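Local coordinates for pyridoxamine 5'-phosphate oxidase-related, FMN-binding protein (Paracoccus denitrificans, PDB 6VNA) that probably acts as a noncanonical heme oxygenase that degrades c-type heme, built on the fold of the FMN-binding pyridoxamine 5'-phosphate oxidase family, at residues A[99-104]-A[127-132]; A[47-52]-A[106-111]; A[51-56]-A[132-137]; A[29-34]-A[65-70]. All coordinates share one frame; numbering follows the deposited sequence.

Contact 4 opens first along the chain. It closes the loop from strand 26-32 to helix 63-70 and sets the helix against the sheet. Contacts 2 and 3 both start inside that loop, share D51 and G52, and cross contact 4. Contact 2 ties the turn after strand 39-48 to helix 108-115. Contact 3 joins strand 54-59 to strand 128-135 and closes a longer loop. Contact 1 pairs strands 92-101 and 128-135. It is nested within contact 3, crosses contact 2, and follows contact 4 in series. R132 belongs to contacts 1 and 3, and its salt bridge to D49 links both to contact 2.

Contact 1: residues A[99-104]-A[127-132]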
loop_
_atom_site.group_PDB
_atom_site.type_symbol
_atom_site.label_atom_id
_atom_site.label_comp_id
_atom_site.label_asym_id
_atom_site.label_seq_id
_atom_site.Cartn_x
_atom_site.Cartn_y
_atom_site.Cartn_z
ATOM N N ALA A 99 6.349 -5.328 -11.582
ATOM C CA ALA A 99 5.077 -5.669 -12.242
ATOM C C ALA A 99 5.370 -6.166 -13.657
ATOM O O ALA A 99 6.278 -5.625 -14.292
ATOM C CB ALA A 99 4.167 -4.468 -12.256
ATOM N N VAL A 100 4.614 -7.160 -14.109
ATOM C CA VAL A 100 4.719 -7.795 -15.451
ATOM C C VAL A 100 3.307 -8.106 -15.924
ATOM O O VAL A 100 2.603 -8.840 -15.257
ATOM C CB VAL A 100 5.568 -9.081 -15.404
ATOM C CG1 VAL A 100 5.661 -9.742 -16.778
ATOM C CG2 VAL A 100 6.952 -8.818 -14.828
ATOM N N PRO A 101 2.844 -7.589 -17.079
ATOM C CA PRO A 101 1.558 -8.010 -17.631
ATOM C C PRO A 101 1.480 -9.543 -17.678
ATOM O O PRO A 101 2.449 -10.194 -18.012
ATOM C CB PRO A 101 1.541 -7.392 -19.034
ATOM C CG PRO A 101 2.454 -6.189 -18.906
ATOM C CD PRO A 101 3.529 -6.592 -17.917
ATOM N N ALA A 102 0.345 -10.092 -17.273
ATOM C CA ALA A 102 0.142 -11.546 -17.151
ATOM C C ALA A 102 -0.650 -12.020 -18.366
ATOM O O ALA A 102 -1.625 -11.325 -18.763
ATOM C CB ALA A 102 -0.566 -11.861 -15.864
ATOM N N GLU A 103 -0.246 -13.176 -18.898
ATOM C CA GLU A 103 -0.794 -13.806 -20.130
ATOM C C GLU A 103 -2.322 -13.804 -20.080
ATOM O O GLU A 103 -2.926 -13.638 -19.021
ATOM C CB GLU A 103 -0.292 -15.249 -20.293
ATOM C CG GLU A 103 1.097 -15.533 -19.727
ATOM C CD GLU A 103 2.252 -14.744 -20.322
ATOM O OE1 GLU A 103 2.005 -13.697 -20.949
ATOM O OE2 GLU A 103 3.405 -15.187 -20.158
ATOM N N PRO A 104 -3.005 -13.995 -21.229
ATOM C CA PRO A 104 -4.385 -14.476 -21.208
ATOM C C PRO A 104 -4.376 -15.893 -20.607
ATOM O O PRO A 104 -3.392 -16.602 -20.801
ATOM C CB PRO A 104 -4.829 -14.430 -22.681
ATOM C CG PRO A 104 -3.534 -14.420 -23.478
ATOM C CD PRO A 104 -2.503 -13.752 -22.589
ATOM N N ASP A 127 -11.941 -3.085 -19.609
ATOM C CA ASP A 127 -10.643 -2.357 -19.666
ATOM C C ASP A 127 -9.678 -2.899 -18.596
ATOM O O ASP A 127 -8.653 -2.251 -18.363
ATOM C CB ASP A 127 -10.862 -0.846 -19.502
ATOM C CG ASP A 127 -12.111 -0.453 -18.721
ATOM O OD1 ASP A 127 -13.193 -0.986 -19.041
ATOM O OD2 ASP A 127 -12.001 0.391 -17.801
ATOM N N PHE A 128 -9.965 -4.059 -17.992
ATOM C CA PHE A 128 -9.286 -4.559 -16.768
ATOM C C PHE A 128 -8.256 -5.624 -17.127
ATOM O O PHE A 128 -8.525 -6.448 -18.007
ATOM C CB PHE A 128 -10.309 -5.063 -15.752
ATOM C CG PHE A 128 -10.812 -3.984 -14.824
ATOM C CD1 PHE A 128 -11.890 -3.198 -15.184
ATOM C CD2 PHE A 128 -10.173 -3.736 -13.615
ATOM C CE1 PHE A 128 -12.335 -2.193 -14.339
ATOM C CE2 PHE A 128 -10.621 -2.733 -12.772
ATOM C CZ PHE A 128 -11.692 -1.954 -13.145
ATOM N N ARG A 129 -7.112 -5.601 -16.437
ATOM C CA ARG A 129 -5.911 -6.371 -16.822
ATOM C C ARG A 129 -5.212 -6.981 -15.609
ATOM O O ARG A 129 -5.061 -6.288 -14.574
ATOM C CB ARG A 129 -4.879 -5.454 -17.473
ATOM C CG ARG A 129 -5.188 -5.035 -18.898
ATOM C CD ARG A 129 -3.996 -4.223 -19.370
ATOM N NE ARG A 129 -2.855 -5.032 -19.787
ATOM C CZ ARG A 129 -1.677 -4.546 -20.171
ATOM N NH1 ARG A 129 -1.444 -3.240 -20.194
ATOM N NH2 ARG A 129 -0.725 -5.384 -20.539
ATOM N N PHE A 130 -4.667 -8.178 -15.811
ATOM C CA PHE A 130 -3.859 -8.906 -14.810
ATOM C C PHE A 130 -2.400 -8.484 -14.943
ATOM O O PHE A 130 -1.902 -8.451 -16.080
ATOM C CB PHE A 130 -4.016 -10.419 -14.975
ATOM C CG PHE A 130 -5.366 -10.940 -14.563
ATOM C CD1 PHE A 130 -5.666 -11.152 -13.223
ATOM C CD2 PHE A 130 -6.341 -11.200 -15.510
ATOM C CE1 PHE A 130 -6.906 -11.641 -12.845
ATOM C CE2 PHE A 130 -7.582 -11.686 -15.128
ATOM C CZ PHE A 130 -7.862 -11.904 -13.796
ATOM N N TRP A 131 -1.769 -8.207 -13.797
ATOM C CA TRP A 131 -0.311 -7.981 -13.596
ATOM C C TRP A 131 0.236 -8.956 -12.544
ATOM O O TRP A 131 -0.306 -8.955 -11.418
ATOM C CB TRP A 131 -0.072 -6.556 -13.101
ATOM C CG TRP A 131 -0.438 -5.471 -14.058
ATOM C CD1 TRP A 131 -1.675 -4.972 -14.348
ATOM C CD2 TRP A 131 0.499 -4.680 -14.799
ATOM N NE1 TRP A 131 -1.570 -3.944 -15.254
ATOM C CE2 TRP A 131 -0.250 -3.745 -15.548
ATOM C CE3 TRP A 131 1.894 -4.699 -14.909
ATOM C CZ2 TRP A 131 0.357 -2.825 -16.395
ATOM C CZ3 TRP A 131 2.494 -3.792 -15.755
ATOM C CH2 TRP A 131 1.733 -2.867 -16.476
ATOM N N ARG A 132 1.300 -9.699 -12.863
ATOM C CA ARG A 132 2.101 -10.449 -11.869
ATOM C C ARG A 132 3.067 -9.467 -11.217
ATOM O O ARG A 132 3.722 -8.724 -11.948
ATOM C CB ARG A 132 2.887 -11.589 -12.521
ATOM C CG ARG A 132 2.014 -12.739 -12.997
ATOM C CD ARG A 132 2.781 -13.690 -13.897
ATOM N NE ARG A 132 3.997 -14.194 -13.278
ATOM C CZ ARG A 132 4.081 -15.285 -12.524
ATOM N NH1 ARG A 132 3.006 -16.008 -12.254
ATOM N NH2 ARG A 132 5.248 -15.641 -12.021
#
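P101 sets CG over one face of the W131 indole, toward the rim. This is a CH-pi contact: P101 CG sits 4.3 Å from the centroid of the six-membered ring, 22° off its normal. The two side chains run side by side and point the same way. W131 CG is anti to its carbonyl carbon (chi1 -65°), which helps bring the benzo part of the indole alongside the proline. A99 CB approaches the six-membered ring obliquely, 3.5 Å from W131 CE3. R129 bends at chi3 and brings NH2 to 3.4 Å from P101 CB.

The backbones pair as antiparallel strands. V100 and R132 form a hydrogen-bonded pair, with V100 N to R132 O at 2.8 Å and R132 N to V100 O at 2.9 Å. P101 and W131 are the non-hydrogen-bonded pair that follows. A102 N then donates to F130 O at 3.0 Å. Beside this bond A102 CB packs 3.8 Å from F130 CB.

L68 of helix 63-70 also touches W131 and A99. The chemistry is thus divided. Backbone hydrogen bonds fix the strands, and carbons of P101, W131 and A99 pack together beside them. The R132 charge is met elsewhere, by D49 and D51.

Contact 2: residues A[47-52]-A[106-111]; sequences QTDADG and ENRRAR
D49 and R108 make the salt bridge of this contact. R108 NH1 reaches D49 OD2 at 2.7 Å, near the guanidinium plane. The N-H...O angle is only 124°, so the hydrogen bond is weak. Carboxylate and guanidinium planes lie 35° apart. R108 bends at chi2 and chi3 to bring its end to the aspartate. Each group has a second partner: R132 takes D49 OD1, and E103 O takes R108 NH2.

The second kind of contact is polar but without a proper hydrogen bond. R111 comes from the helix with its chain extended from CG to NE, and T48 O and D49 O lie over one face of its guanidinium. R111 NH1 is 2.7 Å from T48 O, but the angle is poor. T48 OG1 stands 3.5 Å from R111 NH2. With an alanine in place of R111, the T48 and D49 carbonyls would probably lose this positive cover, and a gap would open between turn and helix.

Backbone bonding shapes the turn itself. G52 N meets D49 O at 2.6 Å and closes a type I beta turn from D49 to G52. The site is a beta-hairpin connection between strands 39-48 and 54-59, its turn joined to helix 108-115 by the R108 salt bridge and packed against R111.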
loop_
_atom_site.group_PDB
_atom_site.type_symbol
_atom_site.label_atom_id
_atom_site.label_comp_id
_atom_site.label_asym_id
_atom_site.label_seq_id
_atom_site.Cartn_x
_atom_site.Cartn_y
_atom_site.Cartn_z
ATOM N N GLN A 47 -4.753 -11.284 -5.577
ATOM C CA GLN A 47 -4.667 -12.709 -5.190
ATOM C C GLN A 47 -3.275 -13.207 -5.589
ATOM O O GLN A 47 -2.442 -12.366 -5.949
ATOM C CB GLN A 47 -5.797 -13.459 -5.887
ATOM C CG GLN A 47 -7.173 -12.910 -5.553
ATOM C CD GLN A 47 -8.266 -13.714 -6.215
ATOM O OE1 GLN A 47 -8.071 -14.862 -6.607
ATOM N NE2 GLN A 47 -9.414 -13.096 -6.403
ATOM N N THR A 48 -3.028 -14.510 -5.489
ATOM C CA THR A 48 -1.845 -15.202 -6.063
ATOM C C THR A 48 -2.303 -15.949 -7.315
ATOM O O THR A 48 -3.492 -16.180 -7.395
ATOM C CB THR A 48 -1.263 -16.156 -5.019
ATOM O OG1 THR A 48 -2.321 -17.063 -4.699
ATOM C CG2 THR A 48 -0.785 -15.442 -3.779
ATOM N N ASP A 49 -1.424 -16.332 -8.248
ATOM C CA ASP A 49 -1.782 -17.417 -9.213
ATOM C C ASP A 49 -1.087 -18.711 -8.763
ATOM O O ASP A 49 -0.540 -18.725 -7.628
ATOM C CB ASP A 49 -1.636 -17.035 -10.700
ATOM C CG ASP A 49 -0.331 -16.421 -11.164
ATOM O OD1 ASP A 49 0.635 -16.405 -10.367
ATOM O OD2 ASP A 49 -0.298 -15.969 -12.333
ATOM N N ALA A 50 -1.180 -19.757 -9.598
ATOM C CA ALA A 50 -0.790 -21.167 -9.344
ATOM C C ALA A 50 0.527 -21.267 -8.563
ATOM O O ALA A 50 0.529 -21.958 -7.523
ATOM C CB ALA A 50 -0.701 -21.896 -10.661
ATOM N N ASP A 51 1.592 -20.608 -9.038
ATOM C CA ASP A 51 2.949 -20.628 -8.423
ATOM C C ASP A 51 3.021 -19.736 -7.170
ATOM O O ASP A 51 4.132 -19.617 -6.603
ATOM C CB ASP A 51 4.023 -20.207 -9.430
ATOM C CG ASP A 51 3.901 -18.784 -9.962
ATOM O OD1 ASP A 51 2.815 -18.172 -9.807
ATOM O OD2 ASP A 51 4.897 -18.293 -10.539
ATOM N N GLY A 52 1.913 -19.108 -6.757
ATOM C CA GLY A 52 1.820 -18.349 -5.489
ATOM C C GLY A 52 2.433 -16.959 -5.584
ATOM O O GLY A 52 2.776 -16.370 -4.529
ATOM N N GLU A 106 -7.689 -18.852 -19.291
ATOM C CA GLU A 106 -9.087 -19.249 -18.968
ATOM C C GLU A 106 -9.162 -19.719 -17.509
ATOM O O GLU A 106 -10.166 -19.397 -16.831
ATOM C CB GLU A 106 -9.558 -20.354 -19.920
ATOM C CG GLU A 106 -9.738 -19.894 -21.358
ATOM C CD GLU A 106 -11.007 -19.094 -21.596
ATOM O OE1 GLU A 106 -11.123 -17.993 -21.027
ATOM O OE2 GLU A 106 -11.889 -19.586 -22.328
ATOM N N ASN A 107 -8.138 -20.449 -17.049
ATOM C CA ASN A 107 -8.051 -20.971 -15.659
ATOM C C ASN A 107 -7.900 -19.800 -14.680
ATOM O O ASN A 107 -8.564 -19.828 -13.625
ATOM C CB ASN A 107 -6.947 -22.024 -15.508
ATOM C CG ASN A 107 -7.475 -23.429 -15.713
ATOM O OD1 ASN A 107 -7.150 -24.085 -16.699
ATOM N ND2 ASN A 107 -8.328 -23.886 -14.809
ATOM N N ARG A 108 -7.079 -18.806 -15.028
ATOM C CA ARG A 108 -6.822 -17.599 -14.199
ATOM C C ARG A 108 -8.138 -16.849 -13.992
ATOM O O ARG A 108 -8.480 -16.562 -12.834
ATOM C CB ARG A 108 -5.784 -16.701 -14.876
ATOM C CG ARG A 108 -5.466 -15.426 -14.106
ATOM C CD ARG A 108 -3.976 -15.132 -14.095
ATOM N NE ARG A 108 -3.428 -15.120 -15.437
ATOM C CZ ARG A 108 -2.174 -15.400 -15.761
ATOM N NH1 ARG A 108 -1.298 -15.738 -14.831
ATOM N NH2 ARG A 108 -1.803 -15.351 -17.031
ATOM N N ARG A 109 -8.844 -16.553 -15.083
ATOM C CA ARG A 109 -10.166 -15.878 -15.050
ATOM C C ARG A 109 -11.209 -16.933 -14.687
ATOM O O ARG A 109 -11.853 -17.456 -15.621
ATOM C CB ARG A 109 -10.436 -15.206 -16.403
ATOM C CG ARG A 109 -11.647 -14.280 -16.427
ATOM C CD ARG A 109 -11.806 -13.513 -17.734
ATOM N NE ARG A 109 -11.999 -14.395 -18.883
ATOM C CZ ARG A 109 -11.031 -14.869 -19.674
ATOM N NH1 ARG A 109 -9.761 -14.554 -19.472
ATOM N NH2 ARG A 109 -11.346 -15.670 -20.675
ATOM N N ALA A 110 -11.340 -17.260 -13.393
ATOM C CA ALA A 110 -12.144 -18.399 -12.871
ATOM C C ALA A 110 -11.659 -18.768 -11.469
ATOM O O ALA A 110 -12.482 -18.758 -10.543
ATOM C CB ALA A 110 -12.069 -19.604 -13.791
ATOM N N ARG A 111 -10.374 -19.112 -11.330
ATOM C CA ARG A 111 -9.685 -19.143 -10.016
ATOM C C ARG A 111 -10.096 -17.868 -9.263
ATOM O O ARG A 111 -10.571 -17.946 -8.107
ATOM C CB ARG A 111 -8.169 -19.222 -10.222
ATOM C CG ARG A 111 -7.363 -19.538 -8.971
ATOM C CD ARG A 111 -5.864 -19.461 -9.233
ATOM N NE ARG A 111 -5.024 -19.950 -8.138
ATOM C CZ ARG A 111 -4.762 -19.306 -6.998
ATOM N NH1 ARG A 111 -5.281 -18.113 -6.766
ATOM N NH2 ARG A 111 -3.978 -19.856 -6.085
#

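Contact 3: residues A[51-56]-A[132-137]; sequences DGVPLA and RIEPVS
This contact joins two neighbouring antiparallel strands, 54-59 and 128-135, in the curled sheet of the split-barrel fold known for this FMN-binding family. A salt bridge closes it at the hairpin end, where R132 and D51 come from opposite directions. The guanidinium grips the carboxylate end-on. R132 NH2 binds D51 OD2 at 3.1 Å, using the syn lone pair, with an angle of 162°. R132 NH1 meets D51 OD1 at 3.3 Å, also on the syn side but 23° out of the carboxylate plane. A bend at chi3 (55°) turns the arginine end toward the aspartate.

V53 crosses R132 at about a right angle. Its CG1 lies 3.7 Å above one face of the guanidinium, so the flat group has a methyl over one face and a carboxylate at its edge. R132 NH1 also salt-bridges D49, whose OD1 is close to D51 OD1. A leucine in place of R132 would probably leave D51 without its mate in this contact and D49 with R108 alone of its two arginines, and the turn would be less firmly held.

Deeper in, I133 N donates to P54 O at 3.0 Å. L55 and R132 form a non-hydrogen-bonded pair, with L55 CD1 4.1 Å from R132 CG. P54 CG and CD lie near I133 O. On the buried side, I133 CD1 ends 3.9 Å from A56 CB.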
loop_
_atom_site.group_PDB
_atom_site.type_symbol
_atom_site.label_atom_id
_atom_site.label_comp_id
_atom_site.label_asym_id
_atom_site.label_seq_id
_atom_site.Cartn_x
_atom_site.Cartn_y
_atom_site.Cartn_z
ATOM N N ASP A 51 1.592 -20.608 -9.038
ATOM C CA ASP A 51 2.949 -20.628 -8.423
ATOM C C ASP A 51 3.021 -19.736 -7.170
ATOM O O ASP A 51 4.132 -19.617 -6.603
ATOM C CB ASP A 51 4.023 -20.207 -9.430
ATOM C CG ASP A 51 3.901 -18.784 -9.962
ATOM O OD1 ASP A 51 2.815 -18.172 -9.807
ATOM O OD2 ASP A 51 4.897 -18.293 -10.539
ATOM N N GLY A 52 1.913 -19.108 -6.757
ATOM C CA GLY A 52 1.820 -18.349 -5.489
ATOM C C GLY A 52 2.433 -16.959 -5.584
ATOM O O GLY A 52 2.776 -16.370 -4.529
ATOM N N VAL A 53 2.571 -16.451 -6.807
ATOM C CA VAL A 53 3.146 -15.113 -7.127
ATOM C C VAL A 53 1.996 -14.117 -7.082
ATOM O O VAL A 53 0.943 -14.368 -7.677
ATOM C CB VAL A 53 3.844 -15.133 -8.503
ATOM C CG1 VAL A 53 4.194 -13.738 -9.009
ATOM C CG2 VAL A 53 5.080 -16.020 -8.467
ATOM N N PRO A 54 2.153 -12.984 -6.361
ATOM C CA PRO A 54 1.108 -11.967 -6.288
ATOM C C PRO A 54 0.583 -11.599 -7.678
ATOM O O PRO A 54 1.352 -11.492 -8.605
ATOM C CB PRO A 54 1.795 -10.751 -5.668
ATOM C CG PRO A 54 2.937 -11.349 -4.870
ATOM C CD PRO A 54 3.351 -12.616 -5.609
ATOM N N LEU A 55 -0.726 -11.460 -7.802
ATOM C CA LEU A 55 -1.404 -11.207 -9.092
ATOM C C LEU A 55 -2.431 -10.118 -8.844
ATOM O O LEU A 55 -3.307 -10.351 -8.022
ATOM C CB LEU A 55 -2.076 -12.501 -9.552
ATOM C CG LEU A 55 -2.879 -12.430 -10.849
ATOM C CD1 LEU A 55 -1.962 -12.211 -12.045
ATOM C CD2 LEU A 55 -3.703 -13.703 -11.023
ATOM N N ALA A 56 -2.287 -8.980 -9.515
ATOM C CA ALA A 56 -3.115 -7.775 -9.315
ATOM C C ALA A 56 -4.095 -7.709 -10.482
ATOM O O ALA A 56 -3.765 -8.233 -11.552
ATOM C CB ALA A 56 -2.211 -6.565 -9.225
ATOM N N ARG A 132 1.300 -9.699 -12.863
ATOM C CA ARG A 132 2.101 -10.449 -11.869
ATOM C C ARG A 132 3.067 -9.467 -11.217
ATOM O O ARG A 132 3.722 -8.724 -11.948
ATOM C CB ARG A 132 2.887 -11.589 -12.521
ATOM C CG ARG A 132 2.014 -12.739 -12.997
ATOM C CD ARG A 132 2.781 -13.690 -13.897
ATOM N NE ARG A 132 3.997 -14.194 -13.278
ATOM C CZ ARG A 132 4.081 -15.285 -12.524
ATOM N NH1 ARG A 132 3.006 -16.008 -12.254
ATOM N NH2 ARG A 132 5.248 -15.641 -12.021
ATOM N N ILE A 133 3.151 -9.456 -9.892
ATOM C CA ILE A 133 4.141 -8.611 -9.171
ATOM C C ILE A 133 5.172 -9.564 -8.593
ATOM O O ILE A 133 4.897 -10.165 -7.538
ATOM C CB ILE A 133 3.457 -7.695 -8.139
ATOM C CG1 ILE A 133 2.466 -6.770 -8.845
ATOM C CG2 ILE A 133 4.485 -6.890 -7.360
ATOM C CD1 ILE A 133 1.458 -6.159 -7.948
ATOM N N GLU A 134 6.278 -9.737 -9.322
ATOM C CA GLU A 134 7.332 -10.730 -9.021
ATOM C C GLU A 134 8.166 -10.190 -7.874
ATOM O O GLU A 134 8.726 -9.108 -7.972
ATOM C CB GLU A 134 8.183 -11.014 -10.252
ATOM C CG GLU A 134 7.408 -11.685 -11.370
ATOM C CD GLU A 134 8.153 -11.752 -12.695
ATOM O OE1 GLU A 134 9.269 -11.195 -12.765
ATOM O OE2 GLU A 134 7.611 -12.356 -13.654
ATOM N N PRO A 135 8.217 -10.894 -6.727
ATOM C CA PRO A 135 8.935 -10.383 -5.569
ATOM C C PRO A 135 10.453 -10.465 -5.723
ATOM O O PRO A 135 10.948 -11.438 -6.236
ATOM C CB PRO A 135 8.443 -11.255 -4.398
ATOM C CG PRO A 135 7.934 -12.524 -5.051
ATOM C CD PRO A 135 7.464 -12.125 -6.433
ATOM N N VAL A 136 11.111 -9.424 -5.232
ATOM C CA VAL A 136 12.574 -9.328 -4.999
ATOM C C VAL A 136 12.833 -9.542 -3.504
ATOM O O VAL A 136 13.675 -10.397 -3.184
ATOM C CB VAL A 136 13.096 -7.957 -5.483
ATOM C CG1 VAL A 136 14.545 -7.725 -5.111
ATOM C CG2 VAL A 136 12.891 -7.774 -6.975
ATOM N N SER A 137 12.147 -8.781 -2.634
ATOM C CA SER A 137 12.324 -8.805 -1.157
ATOM C C SER A 137 10.998 -8.561 -0.400
ATOM O O SER A 137 9.986 -8.155 -1.016
ATOM C CB SER A 137 13.384 -7.817 -0.747
ATOM O OG SER A 137 12.853 -6.504 -0.676
#

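Contact 4: residues A[29-34]-A[65-70]; sequences LGTLDP and ARALAV
T31 and L68 cross at about a right angle where strand 29-32 meets helix 65-70. The T31 methyl CG2 rests 3.8 Å from L68 CD2. The T31 hydroxyl goes to a different neighbour. With chi1 at 58°, OG1 stands between the backbone N and the carbonyl carbon. From there it lies 3.6 Å from A67 CB. One threonine therefore meets two successive helix residues, one with each branch.

A67 points toward the strand and is the centre of the packing. Its methyl is close to the strand backbone, with A67 CB 3.3 Å from L32 O. The small side chain is consistent with the close approach: the segment axes come within 7.5 Å, at an angle of 54°. P34 points toward the helix from beyond the strand end. Its ring leans on the helix backbone, P34 CG being 4.1 Å from A67 CA. The same ring reaches V70 more loosely, with P34 CB and V70 CG1 4.5 Å apart.

No direct hydrogen bond joins the two segments. A water spans them instead. It donates to L32 O at 2.6 Å and to A67 O at 2.5 Å, so both carbonyls are served by one molecule.

Around this packing, L68 also touches A74 of strand 73-79 and W131 of strand 128-135. Strand 26-32 pairs with strands 39-48 and 73-79. L32 meets L32 of the second subunit, so the end of the strand also reaches the dimer interface.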
loop_
_atom_site.group_PDB
_atom_site.type_symbol
_atom_site.label_atom_id
_atom_site.label_comp_id
_atom_site.label_asym_id
_atom_site.label_seq_id
_atom_site.Cartn_x
_atom_site.Cartn_y
_atom_site.Cartn_z
ATOM N N LEU A 29 -1.250 -1.043 -3.061
ATOM C CA LEU A 29 -0.185 -1.093 -4.107
ATOM C C LEU A 29 0.551 0.250 -4.114
ATOM O O LEU A 29 -0.117 1.320 -4.118
ATOM C CB LEU A 29 -0.816 -1.399 -5.461
ATOM C CG LEU A 29 0.084 -1.193 -6.681
ATOM C CD1 LEU A 29 1.121 -2.307 -6.813
ATOM C CD2 LEU A 29 -0.768 -1.106 -7.931
ATOM N N GLY A 30 1.868 0.188 -4.006
ATOM C CA GLY A 30 2.756 1.333 -4.250
ATOM C C GLY A 30 3.239 1.377 -5.694
ATOM O O GLY A 30 3.809 0.355 -6.190
ATOM N N THR A 31 3.039 2.515 -6.353
ATOM C CA THR A 31 3.663 2.831 -7.665
ATOM C C THR A 31 4.393 4.180 -7.618
ATOM O O THR A 31 4.162 5.002 -6.684
ATOM C CB THR A 31 2.638 2.772 -8.793
ATOM O OG1 THR A 31 1.560 3.683 -8.553
ATOM C CG2 THR A 31 2.138 1.355 -8.993
ATOM N N LEU A 32 5.265 4.400 -8.599
ATOM C CA LEU A 32 6.004 5.679 -8.730
ATOM C C LEU A 32 5.174 6.617 -9.600
ATOM O O LEU A 32 4.880 6.246 -10.739
ATOM C CB LEU A 32 7.400 5.395 -9.293
ATOM C CG LEU A 32 8.303 4.569 -8.377
ATOM C CD1 LEU A 32 9.604 4.242 -9.055
ATOM C CD2 LEU A 32 8.578 5.271 -7.067
ATOM N N ASP A 33 4.782 7.773 -9.052
ATOM C CA ASP A 33 4.129 8.867 -9.819
ATOM C C ASP A 33 5.086 9.342 -10.920
ATOM O O ASP A 33 6.174 9.841 -10.627
ATOM C CB ASP A 33 3.736 10.012 -8.890
ATOM C CG ASP A 33 3.274 11.235 -9.654
ATOM O OD1 ASP A 33 2.395 11.057 -10.502
ATOM O OD2 ASP A 33 3.831 12.348 -9.408
ATOM N N PRO A 34 4.763 9.146 -12.218
ATOM C CA PRO A 34 5.684 9.514 -13.307
ATOM C C PRO A 34 6.222 10.948 -13.167
ATOM O O PRO A 34 7.421 11.125 -13.022
ATOM C CB PRO A 34 4.845 9.336 -14.574
ATOM C CG PRO A 34 3.818 8.288 -14.184
ATOM C CD PRO A 34 3.521 8.537 -12.717
ATOM N N ALA A 65 -2.078 1.976 -12.943
ATOM C CA ALA A 65 -1.805 1.173 -14.160
ATOM C C ALA A 65 -0.876 1.971 -15.093
ATOM O O ALA A 65 0.092 1.398 -15.637
ATOM C CB ALA A 65 -3.109 0.810 -14.829
ATOM N N ARG A 66 -1.134 3.271 -15.239
ATOM C CA ARG A 66 -0.304 4.175 -16.077
ATOM C C ARG A 66 1.076 4.277 -15.447
ATOM O O ARG A 66 2.043 4.238 -16.189
ATOM C CB ARG A 66 -0.962 5.551 -16.218
ATOM C CG ARG A 66 -2.251 5.491 -17.015
ATOM C CD ARG A 66 -2.717 6.845 -17.455
ATOM N NE ARG A 66 -3.684 7.444 -16.555
ATOM C CZ ARG A 66 -3.395 8.254 -15.562
ATOM N NH1 ARG A 66 -2.145 8.540 -15.267
ATOM N NH2 ARG A 66 -4.370 8.762 -14.853
ATOM N N ALA A 67 1.166 4.392 -14.125
ATOM C CA ALA A 67 2.469 4.474 -13.437
ATOM C C ALA A 67 3.266 3.214 -13.779
ATOM O O ALA A 67 4.463 3.334 -14.079
ATOM C CB ALA A 67 2.295 4.640 -11.952
ATOM N N LEU A 68 2.610 2.048 -13.755
ATOM C CA LEU A 68 3.291 0.742 -13.968
ATOM C C LEU A 68 3.788 0.656 -15.400
ATOM O O LEU A 68 4.936 0.258 -15.571
ATOM C CB LEU A 68 2.344 -0.427 -13.685
ATOM C CG LEU A 68 2.182 -0.812 -12.217
ATOM C CD1 LEU A 68 1.273 -2.024 -12.140
ATOM C CD2 LEU A 68 3.522 -1.086 -11.537
ATOM N N ALA A 69 2.931 1.014 -16.359
ATOM C CA ALA A 69 3.214 1.090 -17.815
ATOM C C ALA A 69 4.546 1.817 -18.076
ATOM O O ALA A 69 5.351 1.340 -18.897
ATOM C CB ALA A 69 2.056 1.766 -18.512
ATOM N N VAL A 70 4.802 2.893 -17.340
ATOM C CA VAL A 70 6.000 3.769 -17.490
ATOM C C VAL A 70 7.155 3.224 -16.639
ATOM O O VAL A 70 8.294 3.313 -17.113
ATOM C CB VAL A 70 5.619 5.211 -17.112
ATOM C CG1 VAL A 70 6.826 6.127 -16.994
ATOM C CG2 VAL A 70 4.592 5.769 -18.088
HETATM O O HOH W 1 5.701 5.168 -12.964
#